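Local coordinates for protein papain-like cysteine protease (Porcine reproductive and respiratory syndrome virus, PDB 3MTV) that acts as a metal-dependent nuclease and, as the nsp1beta part of a viral polyprotein, probably also as a papain-like cysteine protease that counters host innate immunity, at residues A[138-143]-A[176-181]; A[144-149]-A[159-164]; A[148-153]-A[169-174]. All blocks are in the same frame, centred on the assembly; numbering follows the deposited sequence.

Overall arrangement
All three contacts lie in the five-stranded antiparallel sheet of the papain-like protease domain. Following the chain, strand 135-139 leads through a turn into strand 145-150, which folds back as strand 158-162 and is followed by strand 171-181. Interaction 1 closes the longest loop, pairing the end of strand 135-139 with strand 171-181. Nested inside it, interaction 2 closes the short hairpin loop of nine residues, and interaction 3 a longer one of fifteen. Both start from strand 145-150, which pairs with strand 158-162 on one flank and strand 171-181 on the other. They share Gln148 and Tyr149. Interactions 1 and 2 also touch, through the backbones of Ile177 and Ile145.

Interaction 1: residues A[138-143]-A[176-181]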
# COMPACT_ATOMS: atom_id res chain seq x y z
N VAL A 138 17.55 19.70 -22.37
CA VAL A 138 18.31 18.56 -22.84
C VAL A 138 18.96 17.91 -21.71
O VAL A 138 19.55 18.55 -20.82
CB VAL A 138 19.48 18.88 -23.77
CG1 VAL A 138 19.97 17.55 -24.39
CG2 VAL A 138 19.14 19.90 -24.81
N THR A 139 18.90 16.61 -21.86
CA THR A 139 19.29 15.71 -20.88
C THR A 139 20.78 15.78 -20.91
O THR A 139 21.38 15.49 -21.91
CB THR A 139 18.78 14.40 -21.29
OG1 THR A 139 18.94 13.56 -20.15
CG2 THR A 139 19.52 13.90 -22.67
N ASP A 140 21.37 16.30 -19.85
CA ASP A 140 22.78 16.58 -19.91
C ASP A 140 23.36 15.96 -18.70
O ASP A 140 23.24 16.46 -17.55
CB ASP A 140 23.12 18.09 -20.05
CG ASP A 140 24.61 18.46 -19.60
OD1 ASP A 140 25.30 17.57 -19.05
OD2 ASP A 140 25.08 19.66 -19.78
N THR A 141 24.02 14.85 -18.97
CA THR A 141 24.72 14.14 -17.92
C THR A 141 25.54 14.94 -16.85
O THR A 141 25.92 14.37 -15.83
CB THR A 141 25.53 13.03 -18.52
OG1 THR A 141 25.47 11.96 -17.58
CG2 THR A 141 26.99 13.48 -18.88
N HIS A 142 25.68 16.26 -17.11
CA HIS A 142 26.57 17.23 -16.43
C HIS A 142 25.98 18.56 -16.12
O HIS A 142 26.66 19.47 -15.53
CB HIS A 142 27.87 17.44 -17.18
CG HIS A 142 28.94 16.55 -16.65
ND1 HIS A 142 29.34 15.41 -17.32
CD2 HIS A 142 29.54 16.53 -15.43
CE1 HIS A 142 30.21 14.76 -16.56
NE2 HIS A 142 30.34 15.42 -15.41
N GLY A 143 24.73 18.65 -16.56
CA GLY A 143 23.87 19.79 -16.34
C GLY A 143 23.86 20.26 -14.90
O GLY A 143 24.30 19.50 -13.98
N ARG A 176 19.68 14.80 -14.67
CA ARG A 176 20.36 16.09 -14.79
C ARG A 176 20.18 16.51 -16.13
O ARG A 176 20.26 15.68 -17.06
CB ARG A 176 21.83 16.08 -14.34
CG ARG A 176 21.89 16.13 -12.73
CD ARG A 176 23.29 16.44 -12.15
NE ARG A 176 24.36 16.29 -13.15
CZ ARG A 176 25.56 16.85 -13.03
NH1 ARG A 176 25.86 17.58 -11.97
NH2 ARG A 176 26.45 16.66 -13.97
N ILE A 177 19.81 17.79 -16.21
CA ILE A 177 19.71 18.48 -17.52
C ILE A 177 20.22 19.92 -17.56
O ILE A 177 20.67 20.48 -16.56
CB ILE A 177 18.27 18.56 -17.99
CG1 ILE A 177 17.37 18.80 -16.81
CG2 ILE A 177 17.79 17.28 -18.60
CD1 ILE A 177 16.32 19.78 -17.06
N ARG A 178 20.05 20.51 -18.73
CA ARG A 178 20.54 21.83 -19.08
C ARG A 178 19.39 22.50 -19.89
O ARG A 178 18.67 21.84 -20.61
CB ARG A 178 21.70 21.65 -20.09
CG ARG A 178 22.47 22.91 -20.55
CD ARG A 178 23.24 22.72 -21.87
NE ARG A 178 23.55 21.34 -22.03
CZ ARG A 178 23.72 20.75 -23.21
NH1 ARG A 178 23.62 21.47 -24.30
NH2 ARG A 178 23.98 19.46 -23.31
N VAL A 179 19.28 23.83 -19.89
CA VAL A 179 18.32 24.44 -20.80
C VAL A 179 18.96 25.31 -21.88
O VAL A 179 19.70 26.18 -21.53
CB VAL A 179 17.49 25.37 -19.95
CG1 VAL A 179 16.48 26.14 -20.77
CG2 VAL A 179 16.78 24.57 -18.91
N GLU A 180 18.65 25.15 -23.16
CA GLU A 180 19.34 25.95 -24.17
C GLU A 180 18.42 26.41 -25.31
O GLU A 180 17.30 25.99 -25.44
CB GLU A 180 20.54 25.14 -24.70
CG GLU A 180 20.18 24.08 -25.79
CD GLU A 180 21.34 23.11 -26.15
OE1 GLU A 180 22.36 23.20 -25.41
OE2 GLU A 180 21.24 22.26 -27.13
N PRO A 181 18.91 27.34 -26.12
CA PRO A 181 18.06 27.80 -27.19
C PRO A 181 17.89 26.69 -28.16
O PRO A 181 18.88 25.98 -28.41
CB PRO A 181 18.84 28.97 -27.81
CG PRO A 181 19.76 29.55 -26.70
CD PRO A 181 20.07 28.24 -25.91
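Asp140 and Arg178 meet where strand 135-139 ends beside strand 171-181, an antiparallel pairing in the five-stranded sheet of the protease domain. The Asp140 side chain lies roughly perpendicular to that of Arg178. Their carboxylate and guanidinium planes stand 76° apart. Asp140 CG lies anti to the backbone N (chi1 160°), which brings the carboxylate near the guanidinium edge, with OD2 tilted 23° out of the guanidinium plane. Arg178 NE meets Asp140 OD2 at 3.2 Å, on the anti side of the carboxylate. This salt bridge belongs to a network with Glu180. Arg178 also has a salt bridge to Glu191, and Glu180 one to Arg136. Val138 CG2 packs 3.9 Å from Glu180 OE2.

The Arg176 side chain bends at chi3 and reaches the turn after strand 135-139. There its guanidinium lies close to the carbonyls of Thr141 and Gly143, but its exact placement is doubtful.

Val138 and Arg178 form a hydrogen-bonded pair, with backbone bonds both ways: Val138 N to Arg178 O at 3.0 Å and Arg178 N to Val138 O at 2.9 Å. Beyond Thr139 the chain leaves the strand, but Asp140 N still bonds to Arg176 O at 3.1 Å.

Interaction 2: residues A[144-149]-A[159-164]; sequences PIVIQY and HLKLVE
Gln148 and His159 form a hydrogen-bonded pair in the antiparallel hairpin of strands 145-150 and 158-162. Their backbones bond both ways, Gln148 N to His159 O at 2.6 Å and His159 N to Gln148 O at 2.7 Å. Further along, Val146 N meets Lys161 O at 3.0 Å. Val163 N bonds to Pro144 O at 2.9 Å, after strand 158-162 has ended.

Val146, Gln148, His159 and Lys161 share one face of the hairpin. The Val146 and Lys161 side chains run together in the same direction. Lys161 bends at its last torsion (chi4 -24°), which turns NZ back to 3.6 Å from Val146 CG2. The same methyl of Val146 packs 4.0 Å from Val163 CG1. Gln148 runs alongside His159, its amide plane 41° from the imidazole. Ile147 and Leu160 lie on the other face, with Ile147 CD1 at 3.9 Å from Leu160 CB. Leu94 packs on Ile145.

His159 is probably the catalytic histidine, as in a near-identical protein, and its side chain touches that of Cys90, the probable nucleophile. Pro86 and the ring of Phe171 also meet His159. The hairpin thus carries the probable catalytic histidine on an outermost strand of the sheet. Strand 171-181 covers the other flank of strand 145-150, bonding to the backbones of Ile145 and Ile147.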
# COMPACT_ATOMS: atom_id res chain seq x y z
N PRO A 144 23.36 21.53 -14.74
CA PRO A 144 23.17 22.55 -13.67
C PRO A 144 22.02 22.21 -12.83
O PRO A 144 21.86 22.64 -11.66
CB PRO A 144 22.73 23.83 -14.43
CG PRO A 144 22.92 23.57 -15.91
CD PRO A 144 23.02 22.06 -16.09
N ILE A 145 21.15 21.47 -13.50
CA ILE A 145 19.81 21.19 -13.00
C ILE A 145 19.48 19.75 -12.84
O ILE A 145 19.57 18.89 -13.84
CB ILE A 145 18.67 21.66 -13.91
CG1 ILE A 145 19.00 22.92 -14.65
CG2 ILE A 145 17.54 22.15 -13.09
CD1 ILE A 145 17.81 23.76 -14.61
N VAL A 146 18.99 19.56 -11.60
CA VAL A 146 18.44 18.32 -11.13
C VAL A 146 16.96 18.25 -11.19
O VAL A 146 16.22 19.09 -10.60
CB VAL A 146 18.66 18.08 -9.66
CG1 VAL A 146 18.99 16.67 -9.53
CG2 VAL A 146 19.75 18.94 -9.10
N ILE A 147 16.56 17.15 -11.83
CA ILE A 147 15.18 16.74 -11.74
C ILE A 147 14.95 15.78 -10.60
O ILE A 147 15.71 14.82 -10.44
CB ILE A 147 14.76 16.02 -13.01
CG1 ILE A 147 15.08 16.83 -14.24
CG2 ILE A 147 13.27 15.91 -13.03
CD1 ILE A 147 14.31 18.15 -14.19
N GLN A 148 13.92 16.04 -9.80
CA GLN A 148 13.60 15.17 -8.65
C GLN A 148 12.18 14.73 -8.48
O GLN A 148 11.21 15.36 -8.97
CB GLN A 148 13.99 15.79 -7.33
CG GLN A 148 15.30 16.46 -7.43
CD GLN A 148 15.81 16.77 -6.11
OE1 GLN A 148 16.84 16.20 -5.70
NE2 GLN A 148 15.11 17.68 -5.38
N TYR A 149 12.08 13.65 -7.73
CA TYR A 149 10.79 13.09 -7.45
C TYR A 149 10.76 12.96 -5.99
O TYR A 149 11.75 12.93 -5.24
CB TYR A 149 10.63 11.70 -8.06
CG TYR A 149 11.63 10.66 -7.58
CD1 TYR A 149 12.74 10.41 -8.33
CD2 TYR A 149 11.45 9.95 -6.38
CE1 TYR A 149 13.67 9.49 -7.96
CE2 TYR A 149 12.37 9.00 -5.97
CZ TYR A 149 13.50 8.79 -6.79
OH TYR A 149 14.50 7.90 -6.50
N HIS A 159 10.09 17.85 -8.97
CA HIS A 159 10.66 19.04 -8.52
C HIS A 159 12.01 19.28 -9.20
O HIS A 159 12.74 18.37 -9.53
CB HIS A 159 10.76 18.97 -7.05
CG HIS A 159 11.14 20.25 -6.42
ND1 HIS A 159 12.41 20.49 -5.96
CD2 HIS A 159 10.41 21.35 -6.13
CE1 HIS A 159 12.46 21.71 -5.45
NE2 HIS A 159 11.25 22.24 -5.53
N LEU A 160 12.37 20.52 -9.44
CA LEU A 160 13.76 20.63 -9.72
C LEU A 160 14.45 21.75 -8.91
O LEU A 160 13.80 22.58 -8.26
CB LEU A 160 13.96 20.70 -11.21
CG LEU A 160 13.05 21.89 -11.52
CD1 LEU A 160 13.89 23.14 -11.35
CD2 LEU A 160 12.50 21.91 -12.90
N LYS A 161 15.77 21.74 -8.95
CA LYS A 161 16.54 22.57 -8.07
C LYS A 161 17.89 22.49 -8.73
O LYS A 161 18.13 21.59 -9.57
CB LYS A 161 16.55 21.97 -6.67
CG LYS A 161 17.58 20.84 -6.42
CD LYS A 161 17.60 20.39 -4.91
CE LYS A 161 18.94 19.67 -4.44
NZ LYS A 161 19.83 18.97 -5.46
N LEU A 162 18.78 23.42 -8.37
CA LEU A 162 20.09 23.35 -8.94
C LEU A 162 20.93 22.39 -8.17
O LEU A 162 20.69 22.17 -6.96
CB LEU A 162 20.78 24.67 -8.84
CG LEU A 162 19.96 25.86 -9.22
CD1 LEU A 162 20.30 27.01 -8.31
CD2 LEU A 162 20.39 26.09 -10.61
N VAL A 163 21.97 21.90 -8.86
CA VAL A 163 22.84 20.79 -8.41
C VAL A 163 23.40 21.05 -7.03
O VAL A 163 23.47 20.17 -6.17
CB VAL A 163 23.98 20.47 -9.44
CG1 VAL A 163 23.58 19.33 -10.26
CG2 VAL A 163 24.33 21.71 -10.37
N GLU A 164 23.67 22.31 -6.81
CA GLU A 164 24.32 22.75 -5.60
C GLU A 164 23.40 23.16 -4.46
O GLU A 164 23.85 23.27 -3.32
CB GLU A 164 25.16 23.92 -5.99
CG GLU A 164 24.92 24.24 -7.44
CD GLU A 164 24.65 25.74 -7.65
OE1 GLU A 164 25.05 26.55 -6.77
OE2 GLU A 164 24.03 26.09 -8.69

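Interaction 3: residues A[148-153]-A[169-174]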
# COMPACT_ATOMS: atom_id res chain seq x y z
N GLN A 148 13.92 16.04 -9.80
CA GLN A 148 13.60 15.17 -8.65
C GLN A 148 12.18 14.73 -8.48
O GLN A 148 11.21 15.36 -8.97
CB GLN A 148 13.99 15.79 -7.33
CG GLN A 148 15.30 16.46 -7.43
CD GLN A 148 15.81 16.77 -6.11
OE1 GLN A 148 16.84 16.20 -5.70
NE2 GLN A 148 15.11 17.68 -5.38
N TYR A 149 12.08 13.65 -7.73
CA TYR A 149 10.79 13.09 -7.45
C TYR A 149 10.76 12.96 -5.99
O TYR A 149 11.75 12.93 -5.24
CB TYR A 149 10.63 11.70 -8.06
CG TYR A 149 11.63 10.66 -7.58
CD1 TYR A 149 12.74 10.41 -8.33
CD2 TYR A 149 11.45 9.95 -6.38
CE1 TYR A 149 13.67 9.49 -7.96
CE2 TYR A 149 12.37 9.00 -5.97
CZ TYR A 149 13.50 8.79 -6.79
OH TYR A 149 14.50 7.90 -6.50
N PHE A 150 9.56 12.91 -5.57
CA PHE A 150 9.40 12.72 -4.20
C PHE A 150 9.18 11.30 -3.81
O PHE A 150 8.09 10.68 -4.13
CB PHE A 150 8.12 13.34 -3.91
CG PHE A 150 7.79 13.28 -2.54
CD1 PHE A 150 8.59 13.92 -1.63
CD2 PHE A 150 6.68 12.66 -2.12
CE1 PHE A 150 8.26 13.97 -0.34
CE2 PHE A 150 6.34 12.72 -0.81
CZ PHE A 150 7.15 13.36 0.08
N SER A 151 10.18 10.73 -3.15
CA SER A 151 9.90 9.47 -2.45
C SER A 151 9.92 8.19 -3.23
O SER A 151 10.43 7.25 -2.65
CB SER A 151 8.52 9.54 -1.77
OG SER A 151 8.14 8.29 -1.28
N VAL A 152 9.37 8.12 -4.48
CA VAL A 152 9.52 6.92 -5.31
C VAL A 152 9.60 7.25 -6.79
O VAL A 152 8.77 8.07 -7.22
CB VAL A 152 8.28 5.89 -5.12
CG1 VAL A 152 7.62 6.01 -3.79
CG2 VAL A 152 7.19 6.21 -5.99
N LYS A 153 10.49 6.55 -7.57
CA LYS A 153 10.78 6.93 -8.99
C LYS A 153 9.49 7.25 -9.67
O LYS A 153 9.39 8.18 -10.46
CB LYS A 153 11.53 5.91 -9.94
CG LYS A 153 12.89 5.30 -9.49
CD LYS A 153 12.96 5.04 -7.88
CE LYS A 153 12.16 3.80 -7.28
NZ LYS A 153 12.38 3.58 -5.82
N PRO A 169 13.19 17.46 1.72
CA PRO A 169 13.08 16.22 2.48
C PRO A 169 12.26 15.25 1.70
O PRO A 169 11.14 15.64 1.33
CB PRO A 169 12.25 16.62 3.71
CG PRO A 169 12.32 18.06 3.76
CD PRO A 169 12.66 18.62 2.42
N GLY A 170 12.76 14.02 1.50
CA GLY A 170 12.03 13.08 0.67
C GLY A 170 12.19 13.31 -0.82
O GLY A 170 11.55 12.67 -1.62
N PHE A 171 13.02 14.26 -1.20
CA PHE A 171 13.30 14.33 -2.61
C PHE A 171 14.63 13.74 -3.01
O PHE A 171 15.68 13.79 -2.30
CB PHE A 171 13.18 15.74 -3.13
CG PHE A 171 11.80 16.25 -3.16
CD1 PHE A 171 11.26 16.84 -2.08
CD2 PHE A 171 11.01 16.16 -4.33
CE1 PHE A 171 9.88 17.35 -2.15
CE2 PHE A 171 9.68 16.62 -4.40
CZ PHE A 171 9.11 17.24 -3.34
N GLU A 172 14.60 13.27 -4.21
CA GLU A 172 15.50 12.27 -4.62
C GLU A 172 15.86 12.51 -6.07
O GLU A 172 15.03 12.62 -6.94
CB GLU A 172 14.71 11.00 -4.46
CG GLU A 172 14.04 10.93 -3.07
CD GLU A 172 15.02 10.33 -2.01
OE1 GLU A 172 16.03 9.82 -2.60
OE2 GLU A 172 14.79 10.36 -0.70
N ASP A 173 17.14 12.64 -6.30
CA ASP A 173 17.63 13.11 -7.55
C ASP A 173 17.24 12.06 -8.54
O ASP A 173 17.62 10.94 -8.43
CB ASP A 173 19.17 13.18 -7.53
CG ASP A 173 19.72 14.35 -6.72
OD1 ASP A 173 20.88 14.63 -7.02
OD2 ASP A 173 19.08 14.96 -5.80
N LEU A 174 16.58 12.46 -9.58
CA LEU A 174 16.30 11.60 -10.70
C LEU A 174 17.29 11.72 -11.84
O LEU A 174 17.97 10.74 -12.13
CB LEU A 174 15.03 12.08 -11.28
CG LEU A 174 14.18 10.97 -11.82
CD1 LEU A 174 13.46 11.50 -12.99
CD2 LEU A 174 15.00 9.82 -12.23
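Tyr149 and Glu172 form a hydrogen-bonded antiparallel pair between segments 148-150 and 171-174, whose axes lie 4.7 Å apart at 145°, with Tyr149 N bonded to Glu172 O at 3.2 Å and weak bonds from Glu172 N to Tyr149 O and from Ser151 N to Gly170 O.

Tyr149 CG sits between its backbone N and carbonyl carbon (chi1 60°), and the ring folds over Glu172. Glu172 CB makes a CH-pi contact 3.7 Å from the Tyr149 ring centroid. Lys153 CA covers the opposite face of this ring. Leu174 CG lies at its edge, 3.8 Å from Tyr149 CD1.

Phe150 and Phe171 lie on the opposite face of the sheet from Tyr149 and Glu172. They form an edge-to-face pair: Phe150 directs its edge at the Phe171 face, with ring centroids 5.0 Å apart and planes at 52°. Phe150 CD1 stands over the centre of the Phe171 ring. Pro169 O approaches the Phe150 ring at its edge, 3.7 Å from Phe150 CE1.

Lys153 NZ makes a hydrogen bond to O of Ala1 of the second subunit. Ser151 OG bonds to Val54 O on strand 54-56. The Phe171 ring also meets that of His159, linking the pair to the probable active site. Strand 145-150 thus lies between strands 158-162 and 171-181.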